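Local coordinates for protein tissue factor pathway inhibitor 2 (Homo sapiens, PDB 1ZR0) that inhibits trypsin, plasmin and factor VIIa/tissue factor, here represented by the first of its three Kunitz-type inhibitory domains, at residues 25-28 with 33-36. Sequence-based numbering, arbitrary orientation.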
loop_
_atom_site.group_PDB
_atom_site.type_symbol
_atom_site.label_atom_id
_atom_site.label_comp_id
_atom_site.label_asym_id
_atom_site.label_seq_id
_atom_site.Cartn_x
_atom_site.Cartn_y
_atom_site.Cartn_z
ATOM N N TYR B 25 12.743 10.663 -7.541
ATOM C CA TYR B 25 13.325 11.220 -8.733
ATOM C C TYR B 25 14.215 10.261 -9.437
ATOM O O TYR B 25 14.781 9.386 -8.820
ATOM C CB TYR B 25 14.120 12.441 -8.383
ATOM C CG TYR B 25 13.229 13.559 -7.866
ATOM C CD1 TYR B 25 12.806 13.588 -6.566
ATOM C CD2 TYR B 25 12.823 14.542 -8.747
ATOM C CE1 TYR B 25 11.920 14.576 -6.129
ATOM C CE2 TYR B 25 12.007 15.568 -8.332
ATOM C CZ TYR B 25 11.577 15.587 -7.038
ATOM O OH TYR B 25 10.703 16.586 -6.662
ATOM N N TYR B 26 14.257 10.363 -10.770
ATOM C CA TYR B 26 15.111 9.467 -11.557
ATOM C C TYR B 26 15.765 10.291 -12.696
ATOM O O TYR B 26 15.232 11.285 -13.148
ATOM C CB TYR B 26 14.438 8.216 -12.130
ATOM C CG TYR B 26 13.555 8.562 -13.295
ATOM C CD1 TYR B 26 12.346 9.237 -13.079
ATOM C CD2 TYR B 26 13.934 8.307 -14.579
ATOM C CE1 TYR B 26 11.564 9.610 -14.167
ATOM C CE2 TYR B 26 13.117 8.632 -15.665
ATOM C CZ TYR B 26 11.961 9.319 -15.444
ATOM O OH TYR B 26 11.190 9.665 -16.558
ATOM N N TYR B 27 16.937 9.839 -13.159
ATOM C CA TYR B 27 17.509 10.445 -14.350
ATOM C C TYR B 27 16.988 9.874 -15.621
ATOM O O TYR B 27 16.998 8.707 -15.779
ATOM C CB TYR B 27 19.029 10.258 -14.353
ATOM C CG TYR B 27 19.710 10.992 -15.482
ATOM C CD1 TYR B 27 19.950 12.332 -15.430
ATOM C CD2 TYR B 27 20.151 10.292 -16.569
ATOM C CE1 TYR B 27 20.541 12.987 -16.461
ATOM C CE2 TYR B 27 20.775 10.953 -17.633
ATOM C CZ TYR B 27 20.964 12.300 -17.544
ATOM O OH TYR B 27 21.603 12.957 -18.606
ATOM N N ASP B 28 16.444 10.742 -16.466
ATOM C CA ASP B 28 15.955 10.354 -17.774
ATOM C C ASP B 28 16.879 10.731 -18.891
ATOM O O ASP B 28 17.060 11.876 -19.186
ATOM C CB ASP B 28 14.673 11.025 -18.077
ATOM C CG ASP B 28 14.286 10.858 -19.566
ATOM O OD1 ASP B 28 14.589 9.812 -20.194
ATOM O OD2 ASP B 28 13.716 11.763 -20.134
ATOM N N SER B 33 17.629 14.939 -17.952
ATOM C CA SER B 33 17.105 15.700 -16.841
ATOM C C SER B 33 16.642 14.751 -15.723
ATOM O O SER B 33 16.380 13.571 -16.006
ATOM C CB SER B 33 15.960 16.662 -17.259
ATOM O OG SER B 33 14.801 15.958 -17.634
ATOM N N CYS B 34 16.629 15.244 -14.499
ATOM C CA CYS B 34 16.078 14.550 -13.306
ATOM C C CYS B 34 14.553 14.819 -13.250
ATOM O O CYS B 34 14.120 15.967 -13.293
ATOM C CB CYS B 34 16.734 15.012 -12.072
ATOM S SG CYS B 34 18.503 14.576 -12.175
ATOM N N ARG B 35 13.803 13.747 -13.352
ATOM C CA ARG B 35 12.310 13.806 -13.466
ATOM C C ARG B 35 11.689 13.093 -12.270
ATOM O O ARG B 35 12.304 12.299 -11.644
ATOM C CB ARG B 35 11.777 13.204 -14.754
ATOM C CG ARG B 35 12.226 13.917 -16.154
ATOM C CD ARG B 35 11.831 13.071 -17.357
ATOM N NE ARG B 35 10.364 13.099 -17.548
ATOM C CZ ARG B 35 9.671 12.342 -18.375
ATOM N NH1 ARG B 35 10.231 11.460 -19.250
ATOM N NH2 ARG B 35 8.350 12.500 -18.382
ATOM N N GLN B 36 10.422 13.405 -11.929
ATOM C CA GLN B 36 9.733 12.666 -10.849
ATOM C C GLN B 36 9.076 11.391 -11.320
ATOM O O GLN B 36 8.654 11.225 -12.467
ATOM C CB GLN B 36 8.632 13.600 -10.212
ATOM C CG GLN B 36 9.055 14.571 -9.188
ATOM C CD GLN B 36 8.181 15.848 -9.056
ATOM O OE1 GLN B 36 8.311 16.609 -8.102
ATOM N NE2 GLN B 36 7.250 16.039 -10.004
#
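Y25 and Q36 run side by side on one face of the twisted antiparallel β-hairpin of the Kunitz (BPTI-like) fold, at the end of this contact away from the turn. Q36 CG rests against the ring, 3.2 Å from Y25 CE2, and the extended amide brings OE1 within 2.8 Å of Y25 OH in a weak hydrogen bond. The ring and amide planes stand 47° apart. With CG opposite the carbonyl carbon (chi1 -66°), the Y25 ring slants over toward the neighbouring strand; its side chain also touches W52 of helix 52-58. A leucine at Y25 would probably leave Q36 OE1 without this hydroxyl and Q36 CG without the ring it rests against. On the same face, Y27 turns a ring edge to C34 SG, CD1 lying 4.2 Å from the sulfur, and the disulfide from C34 to C55 ties the hairpin to the helix. Backbone bonds between Y26 and R35 are nearly straight in both directions; D28 N also binds S33 O, whereas the return bond from S33 N is weak. The other face carries Y26, D28 and R35. Y26 sets its CE1 3.6 Å from R35 CB, with Q36 O in the plane of the ring at its edge. R35 CD lies alongside D28 CB, and the bend at chi3 (71°) beyond it turns the guanidinium so that one face lies under the Y26 hydroxyl. D28 is held chiefly by the turn, OD1 accepting from Y30 N and OD2 paired with T31 OG1; R35 NH1 adds a long salt bridge, 3.6 Å from D28 OD2.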